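Local coordinates for protein hydrazine synthase subunit gamma (Candidatus Kuenenia stuttgartiensis, PDB 5C2V) that reduces nitric oxide to hydroxylamine, the first half-reaction of hydrazine synthesis, within a complex where it carries two c-type hemes, at residues Ala53-Gln58 with Phe134-Phe139; Gln49-Ala54 with Ser62-His67; Glu22-Pro27 with Phe139-Leu144. One frame throughout, in Å; residues are numbered along the deposited sequence.

Contact 1 (Ala53-Gln58 with Phe134-Phe139); sequences AAWSLQ and FRSENF. With HEC (heme c), chain V.
An aromatic cluster of Trp55, Phe134 and Phe139 lies beside heme c in one of the two heme-bearing lobes, where the loop after helix 43-51 meets the loop leading into helix 141-152. Trp55, the broad flat member, stands between the two phenylalanines. Its CZ2 sits over the centre of the Phe134 ring, 3.5 Å from Phe134 CG, with the two planes inclined at 52° in an oblique pairing. Phe139 instead turns an edge to one face of the indole, in an edge-to-face pair whose centroids are 4.5 Å apart; Phe139 CE1 lies above the rim of that ring rather than over its middle. The backbone O of Glu137 comes to the indole edge, near its plane, at 3.4 Å from Trp55 CZ3. With chi1 of 78°, CG of Trp55 is held between its own backbone N and carbonyl carbon, which swings the indole toward both phenylalanines. Large rings suit these positions because they give two loops without regular secondary structure a broad apolar surface to share in a buried place. Phe134 also belongs to the heme pocket and stacks on Tyr61 of the same chain. Ser136 supplies the direct polar link: its OG donates to Trp55 O at 2.9 Å, in the carbonyl plane and on a lone pair, the small hydroxyl fitting close to the backbone. A water donates a second bond to that same oxygen. Another water ties the loops further along, accepting from Leu57 N and donating to Phe134 O. Outside the pair, Glu137 makes a salt bridge with Arg20. At the far end of the cluster, Phe134 CZ lies 3.5 Å from the heme methyl carbon CMC.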
loop_
_atom_site.group_PDB
_atom_site.type_symbol
_atom_site.label_atom_id
_atom_site.label_comp_id
_atom_site.label_asym_id
_atom_site.label_seq_id
_atom_site.Cartn_x
_atom_site.Cartn_y
_atom_site.Cartn_z
ATOM N N ALA C 53 23.205 -12.659 -35.439
ATOM C CA ALA C 53 23.000 -12.081 -34.113
ATOM C C ALA C 53 22.475 -13.093 -33.091
ATOM O O ALA C 53 22.356 -12.776 -31.909
ATOM C CB ALA C 53 22.053 -10.895 -34.199
ATOM N N ALA C 54 22.176 -14.309 -33.536
ATOM C CA ALA C 54 21.534 -15.290 -32.663
ATOM C C ALA C 54 22.528 -15.921 -31.696
ATOM O O ALA C 54 22.149 -16.406 -30.630
ATOM C CB ALA C 54 20.846 -16.366 -33.487
ATOM N N TRP C 55 23.801 -15.909 -32.076
ATOM C CA TRP C 55 24.854 -16.479 -31.246
ATOM C C TRP C 55 25.136 -15.602 -30.032
ATOM O O TRP C 55 25.682 -16.069 -29.032
ATOM C CB TRP C 55 26.137 -16.661 -32.058
ATOM C CG TRP C 55 26.883 -15.380 -32.253
ATOM C CD1 TRP C 55 26.702 -14.471 -33.250
ATOM C CD2 TRP C 55 27.924 -14.860 -31.419
ATOM N NE1 TRP C 55 27.568 -13.415 -33.093
ATOM C CE2 TRP C 55 28.330 -13.631 -31.974
ATOM C CE3 TRP C 55 28.553 -15.315 -30.256
ATOM C CZ2 TRP C 55 29.336 -12.851 -31.409
ATOM C CZ3 TRP C 55 29.550 -14.542 -29.695
ATOM C CH2 TRP C 55 29.934 -13.324 -30.272
ATOM N N SER C 56 24.764 -14.327 -30.124
ATOM C CA SER C 56 25.037 -13.380 -29.050
ATOM C C SER C 56 24.132 -13.660 -27.861
ATOM O O SER C 56 23.293 -14.559 -27.917
ATOM C CB SER C 56 24.852 -11.942 -29.534
ATOM O OG SER C 56 23.512 -11.705 -29.919
ATOM N N LEU C 57 24.305 -12.894 -26.789
ATOM C CA LEU C 57 23.580 -13.155 -25.553
ATOM C C LEU C 57 22.068 -13.136 -25.762
ATOM O O LEU C 57 21.421 -14.183 -25.777
ATOM C CB LEU C 57 23.971 -12.128 -24.488
ATOM C CG LEU C 57 23.513 -12.394 -23.052
ATOM C CD1 LEU C 57 24.219 -13.617 -22.489
ATOM C CD2 LEU C 57 23.752 -11.177 -22.171
ATOM N N GLN C 58 21.510 -11.941 -25.914
ATOM C CA GLN C 58 20.081 -11.785 -26.171
ATOM C C GLN C 58 19.716 -11.468 -27.627
ATOM O O GLN C 58 18.540 -11.284 -27.944
ATOM C CB GLN C 58 19.518 -10.731 -25.220
ATOM C CG GLN C 58 19.496 -11.247 -23.787
ATOM C CD GLN C 58 19.418 -10.158 -22.743
ATOM O OE1 GLN C 58 19.432 -8.970 -23.060
ATOM N NE2 GLN C 58 19.350 -10.562 -21.480
ATOM N N PHE C 134 30.812 -8.588 -27.197
ATOM C CA PHE C 134 29.466 -9.149 -27.259
ATOM C C PHE C 134 28.986 -9.650 -25.900
ATOM O O PHE C 134 27.783 -9.693 -25.640
ATOM C CB PHE C 134 29.413 -10.294 -28.273
ATOM C CG PHE C 134 29.456 -9.846 -29.706
ATOM C CD1 PHE C 134 30.667 -9.651 -30.353
ATOM C CD2 PHE C 134 28.284 -9.634 -30.413
ATOM C CE1 PHE C 134 30.705 -9.244 -31.675
ATOM C CE2 PHE C 134 28.316 -9.228 -31.735
ATOM C CZ PHE C 134 29.529 -9.033 -32.366
ATOM N N ARG C 135 29.937 -10.027 -25.048
ATOM C CA ARG C 135 29.649 -10.605 -23.735
ATOM C C ARG C 135 28.777 -11.850 -23.870
ATOM O O ARG C 135 27.809 -12.030 -23.130
ATOM C CB ARG C 135 28.980 -9.579 -22.819
ATOM C CG ARG C 135 29.653 -8.216 -22.823
ATOM C CD ARG C 135 31.117 -8.301 -22.416
ATOM N NE ARG C 135 31.735 -6.978 -22.346
ATOM C CZ ARG C 135 32.926 -6.733 -21.809
ATOM N NH1 ARG C 135 33.638 -7.723 -21.287
ATOM N NH2 ARG C 135 33.403 -5.496 -21.789
ATOM N N SER C 136 29.130 -12.704 -24.827
ATOM C CA SER C 136 28.405 -13.947 -25.068
ATOM C C SER C 136 29.364 -15.136 -25.075
ATOM O O SER C 136 30.545 -14.990 -24.761
ATOM C CB SER C 136 27.636 -13.875 -26.389
ATOM O OG SER C 136 26.824 -15.022 -26.572
ATOM N N GLU C 137 28.848 -16.310 -25.423
ATOM C CA GLU C 137 29.649 -17.530 -25.443
ATOM C C GLU C 137 30.765 -17.462 -26.484
ATOM O O GLU C 137 30.568 -16.952 -27.588
ATOM C CB GLU C 137 28.760 -18.745 -25.713
ATOM C CG GLU C 137 29.453 -20.081 -25.506
ATOM C CD GLU C 137 28.504 -21.255 -25.640
ATOM O OE1 GLU C 137 27.814 -21.348 -26.677
ATOM O OE2 GLU C 137 28.442 -22.080 -24.704
ATOM N N ASN C 138 31.935 -17.979 -26.122
ATOM C CA ASN C 138 33.088 -17.983 -27.015
ATOM C C ASN C 138 32.883 -18.876 -28.234
ATOM O O ASN C 138 32.078 -19.806 -28.209
ATOM C CB ASN C 138 34.343 -18.428 -26.263
ATOM C CG ASN C 138 34.827 -17.396 -25.267
ATOM O OD1 ASN C 138 34.631 -16.195 -25.455
ATOM N ND2 ASN C 138 35.469 -17.858 -24.201
ATOM N N PHE C 139 33.626 -18.584 -29.297
ATOM C CA PHE C 139 33.546 -19.356 -30.531
ATOM C C PHE C 139 34.257 -20.697 -30.411
ATOM O O PHE C 139 35.227 -20.835 -29.664
ATOM C CB PHE C 139 34.148 -18.566 -31.695
ATOM C CG PHE C 139 33.407 -17.302 -32.022
ATOM C CD1 PHE C 139 32.024 -17.260 -31.976
ATOM C CD2 PHE C 139 34.097 -16.155 -32.375
ATOM C CE1 PHE C 139 31.343 -16.096 -32.280
ATOM C CE2 PHE C 139 33.422 -14.987 -32.678
ATOM C CZ PHE C 139 32.043 -14.959 -32.630
HETATM FE FE HEC V . 35.584 -5.386 -34.894
HETATM C CHA HEC V . 38.634 -3.844 -35.247
HETATM C CHB HEC V . 36.654 -7.940 -36.882
HETATM C CHC HEC V . 32.617 -7.060 -34.342
HETATM C CHD HEC V . 34.203 -2.548 -33.560
HETATM N NA HEC V . 37.349 -5.830 -35.857
HETATM C C1A HEC V . 38.465 -5.022 -35.941
HETATM C C2A HEC V . 39.395 -5.629 -36.880
HETATM C C3A HEC V . 38.838 -6.767 -37.325
HETATM C C4A HEC V . 37.544 -6.909 -36.691
HETATM C CMA HEC V . 39.429 -7.779 -38.333
HETATM C CAA HEC V . 40.782 -5.054 -37.264
HETATM C CBA HEC V . 40.860 -4.706 -38.750
HETATM C CGA HEC V . 42.234 -4.191 -39.092
HETATM O O1A HEC V . 43.060 -4.009 -38.161
HETATM O O2A HEC V . 42.503 -3.961 -40.300
HETATM N NB HEC V . 34.723 -7.128 -35.601
HETATM C C1B HEC V . 35.469 -8.123 -36.202
HETATM C C2B HEC V . 34.794 -9.386 -35.984
HETATM C C3B HEC V . 33.674 -9.145 -35.290
HETATM C C4B HEC V . 33.610 -7.720 -35.032
HETATM C CMB HEC V . 35.292 -10.754 -36.499
HETATM C CAB HEC V . 32.623 -10.177 -34.818
HETATM C CBB HEC V . 33.196 -11.077 -33.701
HETATM N NC HEC V . 33.737 -4.891 -34.114
HETATM C C1C HEC V . 32.664 -5.741 -33.944
HETATM C C2C HEC V . 31.663 -5.051 -33.156
HETATM C C3C HEC V . 32.041 -3.770 -33.062
HETATM C C4C HEC V . 33.393 -3.664 -33.582
HETATM C CMC HEC V . 30.239 -5.598 -32.903
HETATM C CAC HEC V . 31.254 -2.627 -32.378
HETATM C CBC HEC V . 31.172 -2.871 -30.854
HETATM N ND HEC V . 36.292 -3.462 -34.532
HETATM C C1D HEC V . 35.560 -2.513 -33.817
HETATM C C2D HEC V . 36.461 -1.472 -33.377
HETATM C C3D HEC V . 37.844 -1.875 -33.905
HETATM C C4D HEC V . 37.643 -3.123 -34.609
HETATM C CMD HEC V . 36.105 -0.217 -32.551
HETATM C CAD HEC V . 39.173 -1.117 -33.715
HETATM C CBD HEC V . 39.742 -1.473 -32.346
HETATM C CGD HEC V . 41.053 -0.762 -32.141
HETATM O O1D HEC V . 41.676 -0.941 -31.062
HETATM O O2D HEC V . 41.473 -0.014 -33.059
HETATM O O HOH W 1 26.393 -18.687 -28.201
HETATM O O HOH W 2 25.478 -9.929 -27.048
HETATM O O HOH W 3 36.466 -5.942 -33.075
#

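Contact 2 (Gln49-Ala54 with Ser62-His67); sequences QFNDAA and SCASCH. With HEC (heme c), chain V.
Cys63 meets Phe50 across this contact as the first cysteine of the CXXCH heme-binding motif, Cys63-Ala64-Ser65-Cys66-His67. Its CB lies over the Phe50 ring, 3.9 Å from the centroid and 29° off the normal, a CH-pi contact. Chi1 of -56° sets SG anti to the carbonyl carbon and sends it past the phenylalanine to the porphyrin, where SG is bonded covalently to heme CAB at 1.8 Å. The same sulfur keeps an oblique contact with the Phe50 ring. Cysteine suits the place because its thiol forms the thioether while its CB still packs on the ring. Phe50, a flat apolar ring, spreads under the motif: its CE2 is 3.8 Å from Ala64 CB, and His67 CB approaches the ring edge at CZ. A small alanine suits that close packing. Ala64 N also gives a weak hydrogen bond to Phe50 O, 3.4 Å away, while a water accepts from Cys63 N. Cys66 SG makes the second thioether, and His67 NE2 binds the iron at 2.0 Å, and a water also binds the iron; His67 ND1 is held by Lys92 O. Beyond Asn51 the helix ends, and Asp52 OD1 accepts from Ala54 N in an Asx turn. The motif thus rests on the C-terminal end of helix 43-51, whose Phe50 ring also meets Tyr150 of helix 141-152.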
loop_
_atom_site.group_PDB
_atom_site.type_symbol
_atom_site.label_atom_id
_atom_site.label_comp_id
_atom_site.label_asym_id
_atom_site.label_seq_id
_atom_site.Cartn_x
_atom_site.Cartn_y
_atom_site.Cartn_z
ATOM N N GLN C 49 28.644 -16.509 -39.459
ATOM C CA GLN C 49 29.060 -16.152 -38.104
ATOM C C GLN C 49 29.268 -14.644 -37.983
ATOM O O GLN C 49 29.089 -14.061 -36.914
ATOM C CB GLN C 49 30.341 -16.901 -37.722
ATOM C CG GLN C 49 30.811 -16.661 -36.296
ATOM C CD GLN C 49 29.821 -17.156 -35.259
ATOM O OE1 GLN C 49 29.815 -18.334 -34.902
ATOM N NE2 GLN C 49 28.978 -16.255 -34.765
ATOM N N PHE C 50 29.641 -14.024 -39.097
ATOM C CA PHE C 50 29.842 -12.583 -39.159
ATOM C C PHE C 50 28.511 -11.833 -39.087
ATOM O O PHE C 50 28.401 -10.815 -38.404
ATOM C CB PHE C 50 30.598 -12.216 -40.440
ATOM C CG PHE C 50 30.861 -10.744 -40.600
ATOM C CD1 PHE C 50 31.946 -10.148 -39.977
ATOM C CD2 PHE C 50 30.035 -9.960 -41.389
ATOM C CE1 PHE C 50 32.193 -8.795 -40.126
ATOM C CE2 PHE C 50 30.277 -8.608 -41.542
ATOM C CZ PHE C 50 31.358 -8.024 -40.910
ATOM N N ASN C 51 27.504 -12.334 -39.798
ATOM C CA ASN C 51 26.210 -11.654 -39.857
ATOM C C ASN C 51 25.169 -12.119 -38.833
ATOM O O ASN C 51 24.114 -11.498 -38.700
ATOM C CB ASN C 51 25.623 -11.793 -41.264
ATOM C CG ASN C 51 26.402 -11.006 -42.299
ATOM O OD1 ASN C 51 26.049 -9.874 -42.631
ATOM N ND2 ASN C 51 27.473 -11.602 -42.813
ATOM N N ASP C 52 25.460 -13.195 -38.109
ATOM C CA ASP C 52 24.486 -13.776 -37.183
ATOM C C ASP C 52 24.414 -13.033 -35.851
ATOM O O ASP C 52 25.439 -12.775 -35.224
ATOM C CB ASP C 52 24.812 -15.249 -36.923
ATOM C CG ASP C 52 23.870 -15.884 -35.921
ATOM O OD1 ASP C 52 22.660 -15.582 -35.973
ATOM O OD2 ASP C 52 24.338 -16.679 -35.078
ATOM N N ALA C 53 23.205 -12.659 -35.439
ATOM C CA ALA C 53 23.000 -12.081 -34.113
ATOM C C ALA C 53 22.475 -13.093 -33.091
ATOM O O ALA C 53 22.356 -12.776 -31.909
ATOM C CB ALA C 53 22.053 -10.895 -34.199
ATOM N N ALA C 54 22.176 -14.309 -33.536
ATOM C CA ALA C 54 21.534 -15.290 -32.663
ATOM C C ALA C 54 22.528 -15.921 -31.696
ATOM O O ALA C 54 22.149 -16.406 -30.630
ATOM C CB ALA C 54 20.846 -16.366 -33.487
ATOM N N SER C 62 25.307 -7.888 -34.191
ATOM C CA SER C 62 26.290 -8.797 -34.766
ATOM C C SER C 62 27.551 -8.032 -35.150
ATOM O O SER C 62 27.659 -6.835 -34.883
ATOM C CB SER C 62 25.714 -9.515 -35.990
ATOM O OG SER C 62 25.446 -8.600 -37.038
ATOM N N CYS C 63 28.504 -8.726 -35.764
ATOM C CA CYS C 63 29.703 -8.074 -36.277
ATOM C C CYS C 63 29.304 -7.032 -37.313
ATOM O O CYS C 63 29.814 -5.910 -37.324
ATOM C CB CYS C 63 30.660 -9.094 -36.895
ATOM S SG CYS C 63 31.155 -10.443 -35.801
ATOM N N ALA C 64 28.357 -7.415 -38.164
ATOM C CA ALA C 64 27.898 -6.574 -39.261
ATOM C C ALA C 64 27.204 -5.300 -38.787
ATOM O O ALA C 64 26.939 -4.405 -39.577
ATOM C CB ALA C 64 26.973 -7.366 -40.171
ATOM N N SER C 65 26.889 -5.217 -37.503
ATOM C CA SER C 65 26.294 -3.996 -36.978
ATOM C C SER C 65 27.345 -2.887 -36.917
ATOM O O SER C 65 27.016 -1.700 -36.937
ATOM C CB SER C 65 25.684 -4.245 -35.600
ATOM O OG SER C 65 24.644 -5.205 -35.677
ATOM N N CYS C 66 28.611 -3.294 -36.868
ATOM C CA CYS C 66 29.745 -2.370 -36.789
ATOM C C CYS C 66 30.500 -2.260 -38.119
ATOM O O CYS C 66 30.631 -1.173 -38.683
ATOM C CB CYS C 66 30.704 -2.798 -35.677
ATOM S SG CYS C 66 30.202 -2.268 -34.016
ATOM N N HIS C 67 31.020 -3.395 -38.586
ATOM C CA HIS C 67 31.839 -3.486 -39.797
ATOM C C HIS C 67 30.962 -3.533 -41.033
ATOM O O HIS C 67 31.421 -3.753 -42.148
ATOM C CB HIS C 67 32.749 -4.706 -39.726
ATOM C CG HIS C 67 33.675 -4.677 -38.556
ATOM N ND1 HIS C 67 34.723 -3.790 -38.449
ATOM C CD2 HIS C 67 33.686 -5.403 -37.407
ATOM C CE1 HIS C 67 35.352 -3.981 -37.304
ATOM N NE2 HIS C 67 34.736 -4.956 -36.655
HETATM FE FE HEC V . 35.584 -5.386 -34.894
HETATM C CHA HEC V . 38.634 -3.844 -35.247
HETATM C CHB HEC V . 36.654 -7.940 -36.882
HETATM C CHC HEC V . 32.617 -7.060 -34.342
HETATM C CHD HEC V . 34.203 -2.548 -33.560
HETATM N NA HEC V . 37.349 -5.830 -35.857
HETATM C C1A HEC V . 38.465 -5.022 -35.941
HETATM C C2A HEC V . 39.395 -5.629 -36.880
HETATM C C3A HEC V . 38.838 -6.767 -37.325
HETATM C C4A HEC V . 37.544 -6.909 -36.691
HETATM C CMA HEC V . 39.429 -7.779 -38.333
HETATM C CAA HEC V . 40.782 -5.054 -37.264
HETATM C CBA HEC V . 40.860 -4.706 -38.750
HETATM C CGA HEC V . 42.234 -4.191 -39.092
HETATM O O1A HEC V . 43.060 -4.009 -38.161
HETATM O O2A HEC V . 42.503 -3.961 -40.300
HETATM N NB HEC V . 34.723 -7.128 -35.601
HETATM C C1B HEC V . 35.469 -8.123 -36.202
HETATM C C2B HEC V . 34.794 -9.386 -35.984
HETATM C C3B HEC V . 33.674 -9.145 -35.290
HETATM C C4B HEC V . 33.610 -7.720 -35.032
HETATM C CMB HEC V . 35.292 -10.754 -36.499
HETATM C CAB HEC V . 32.623 -10.177 -34.818
HETATM C CBB HEC V . 33.196 -11.077 -33.701
HETATM N NC HEC V . 33.737 -4.891 -34.114
HETATM C C1C HEC V . 32.664 -5.741 -33.944
HETATM C C2C HEC V . 31.663 -5.051 -33.156
HETATM C C3C HEC V . 32.041 -3.770 -33.062
HETATM C C4C HEC V . 33.393 -3.664 -33.582
HETATM C CMC HEC V . 30.239 -5.598 -32.903
HETATM C CAC HEC V . 31.254 -2.627 -32.378
HETATM C CBC HEC V . 31.172 -2.871 -30.854
HETATM N ND HEC V . 36.292 -3.462 -34.532
HETATM C C1D HEC V . 35.560 -2.513 -33.817
HETATM C C2D HEC V . 36.461 -1.472 -33.377
HETATM C C3D HEC V . 37.844 -1.875 -33.905
HETATM C C4D HEC V . 37.643 -3.123 -34.609
HETATM C CMD HEC V . 36.105 -0.217 -32.551
HETATM C CAD HEC V . 39.173 -1.117 -33.715
HETATM C CBD HEC V . 39.742 -1.473 -32.346
HETATM C CGD HEC V . 41.053 -0.762 -32.141
HETATM O O1D HEC V . 41.676 -0.941 -31.062
HETATM O O2D HEC V . 41.473 -0.014 -33.059
HETATM O O HOH W 4 28.159 -11.554 -35.364
HETATM O O HOH W 3 36.466 -5.942 -33.075
#

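Contact 3 (Glu22-Pro27 with Phe139-Leu144); sequences EPLTVP and FSPMRL
Leu24 gives the tight part of the contact, gripping the start of helix 141-152 with both backbone and side chain. Its N donates to Phe139 O at 2.8 Å, a nearly straight bond of 166° that arrives from above the carbonyl plane. With CG anti to the carbonyl carbon (chi1 -71°), the branched side chain reaches over the helix start: CD2 meets Pro141 CG at 3.6 Å, and CD1 touches Leu144 CD2, 3.8 Å away. Leucine suits this place because its two methyls can serve two apolar partners at once. The motif beneath is a helix N-cap. Ser140 stands just before the helix, and its OG accepts a weak capping bond from Arg143 N at 3.4 Å; Pro141 follows in the first turn, where a residue without a backbone N-H costs the helix no bond. Toward Glu22 the packing is thinner. Ser140 CA makes a CA-H...O contact with Glu22 O, at 3.5 Å, Pro141 CD lies near the same oxygen, and Pro141 is exposed to solvent. Glu22, partly exposed, gives its carboxylate to the alpha subunit: OE2 of Glu22 accepts from the backbone N of Glu137 of the alpha subunit and forms a salt bridge with Lys162 of the alpha subunit.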
loop_
_atom_site.group_PDB
_atom_site.type_symbol
_atom_site.label_atom_id
_atom_site.label_comp_id
_atom_site.label_asym_id
_atom_site.label_seq_id
_atom_site.Cartn_x
_atom_site.Cartn_y
_atom_site.Cartn_z
ATOM N N GLU C 22 32.519 -27.273 -29.153
ATOM C CA GLU C 22 33.107 -26.851 -27.885
ATOM C C GLU C 22 33.753 -25.472 -27.986
ATOM O O GLU C 22 34.725 -25.289 -28.719
ATOM C CB GLU C 22 34.139 -27.876 -27.407
ATOM C CG GLU C 22 34.815 -27.516 -26.091
ATOM C CD GLU C 22 33.858 -27.541 -24.914
ATOM O OE1 GLU C 22 33.613 -26.469 -24.320
ATOM O OE2 GLU C 22 33.353 -28.634 -24.578
ATOM N N PRO C 23 33.205 -24.495 -27.249
ATOM C CA PRO C 23 33.712 -23.120 -27.190
ATOM C C PRO C 23 35.144 -23.043 -26.676
ATOM O O PRO C 23 35.515 -23.773 -25.757
ATOM C CB PRO C 23 32.753 -22.431 -26.212
ATOM C CG PRO C 23 31.512 -23.243 -26.263
ATOM C CD PRO C 23 31.966 -24.654 -26.473
ATOM N N LEU C 24 35.936 -22.157 -27.270
ATOM C CA LEU C 24 37.312 -21.943 -26.847
ATOM C C LEU C 24 37.380 -21.185 -25.528
ATOM O O LEU C 24 36.514 -20.367 -25.227
ATOM C CB LEU C 24 38.083 -21.170 -27.919
ATOM C CG LEU C 24 38.417 -21.894 -29.221
ATOM C CD1 LEU C 24 38.808 -20.892 -30.295
ATOM C CD2 LEU C 24 39.538 -22.890 -28.984
ATOM N N THR C 25 38.405 -21.472 -24.734
ATOM C CA THR C 25 38.730 -20.627 -23.593
ATOM C C THR C 25 39.509 -19.416 -24.097
ATOM O O THR C 25 40.111 -19.469 -25.170
ATOM C CB THR C 25 39.553 -21.374 -22.529
ATOM O OG1 THR C 25 40.894 -21.561 -22.998
ATOM C CG2 THR C 25 38.927 -22.724 -22.217
ATOM N N VAL C 26 39.482 -18.325 -23.341
ATOM C CA VAL C 26 40.260 -17.139 -23.691
ATOM C C VAL C 26 41.769 -17.430 -23.802
ATOM O O VAL C 26 42.419 -16.933 -24.725
ATOM C CB VAL C 26 40.028 -15.992 -22.678
ATOM C CG1 VAL C 26 40.853 -14.769 -23.052
ATOM C CG2 VAL C 26 38.553 -15.637 -22.616
ATOM N N PRO C 27 42.338 -18.234 -22.874
ATOM C CA PRO C 27 43.739 -18.609 -23.102
ATOM C C PRO C 27 43.949 -19.378 -24.406
ATOM O O PRO C 27 44.992 -19.220 -25.040
ATOM C CB PRO C 27 44.064 -19.494 -21.896
ATOM C CG PRO C 27 43.157 -19.012 -20.833
ATOM C CD PRO C 27 41.881 -18.656 -21.536
ATOM N N PHE C 139 33.626 -18.584 -29.297
ATOM C CA PHE C 139 33.546 -19.356 -30.531
ATOM C C PHE C 139 34.257 -20.697 -30.411
ATOM O O PHE C 139 35.227 -20.835 -29.664
ATOM C CB PHE C 139 34.148 -18.566 -31.695
ATOM C CG PHE C 139 33.407 -17.302 -32.022
ATOM C CD1 PHE C 139 32.024 -17.260 -31.976
ATOM C CD2 PHE C 139 34.097 -16.155 -32.375
ATOM C CE1 PHE C 139 31.343 -16.096 -32.280
ATOM C CE2 PHE C 139 33.422 -14.987 -32.678
ATOM C CZ PHE C 139 32.043 -14.959 -32.630
ATOM N N SER C 140 33.765 -21.685 -31.150
ATOM C CA SER C 140 34.471 -22.948 -31.306
ATOM C C SER C 140 35.669 -22.711 -32.224
ATOM O O SER C 140 35.695 -21.715 -32.950
ATOM C CB SER C 140 33.539 -24.023 -31.876
ATOM O OG SER C 140 33.110 -23.686 -33.183
ATOM N N PRO C 141 36.672 -23.606 -32.186
ATOM C CA PRO C 141 37.836 -23.442 -33.068
ATOM C C PRO C 141 37.446 -23.333 -34.542
ATOM O O PRO C 141 37.962 -22.476 -35.267
ATOM C CB PRO C 141 38.646 -24.717 -32.820
ATOM C CG PRO C 141 38.265 -25.146 -31.451
ATOM C CD PRO C 141 36.826 -24.757 -31.277
ATOM N N MET C 142 36.523 -24.191 -34.963
ATOM C CA MET C 142 36.095 -24.256 -36.355
ATOM C C MET C 142 35.421 -22.963 -36.809
ATOM O O MET C 142 35.756 -22.418 -37.859
ATOM C CB MET C 142 35.145 -25.437 -36.561
ATOM C CG MET C 142 35.000 -25.874 -38.008
ATOM S SD MET C 142 36.551 -26.496 -38.686
ATOM C CE MET C 142 36.039 -26.962 -40.337
ATOM N N ARG C 143 34.471 -22.479 -36.013
ATOM C CA ARG C 143 33.735 -21.267 -36.356
ATOM C C ARG C 143 34.648 -20.044 -36.372
ATOM O O ARG C 143 34.497 -19.156 -37.216
ATOM C CB ARG C 143 32.570 -21.054 -35.384
ATOM C CG ARG C 143 31.386 -21.975 -35.650
ATOM C CD ARG C 143 30.165 -21.621 -34.811
ATOM N NE ARG C 143 30.194 -22.240 -33.489
ATOM C CZ ARG C 143 30.312 -21.568 -32.348
ATOM N NH1 ARG C 143 30.404 -20.244 -32.360
ATOM N NH2 ARG C 143 30.328 -22.220 -31.193
ATOM N N LEU C 144 35.600 -20.004 -35.446
ATOM C CA LEU C 144 36.575 -18.921 -35.415
ATOM C C LEU C 144 37.434 -18.944 -36.673
ATOM O O LEU C 144 37.605 -17.918 -37.333
ATOM C CB LEU C 144 37.459 -19.015 -34.170
ATOM C CG LEU C 144 38.523 -17.921 -34.042
ATOM C CD1 LEU C 144 37.893 -16.540 -34.158
ATOM C CD2 LEU C 144 39.287 -18.055 -32.733
#

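All three contacts lie on the same side of the chain's centre, around the heme held by the CXXCH motif. Contacts 1 and 2 have centres about 10 Å apart, contacts 1 and 3 about 12 Å, and contacts 2 and 3 about 17 Å. Contact 3 closes a long loop of chain inside which the other two are nested. Contacts 1 and 2 share Ala53 and Ala54, just beyond helix 43-51; contacts 1 and 3 share Phe139, just before helix 141-152. Gln49 of contact 2 touches Trp55 and Phe139 and probably hydrogen-bonds Arg143. Residues distant in sequence are thereby drawn together beside a heme that appears to be the active-site one.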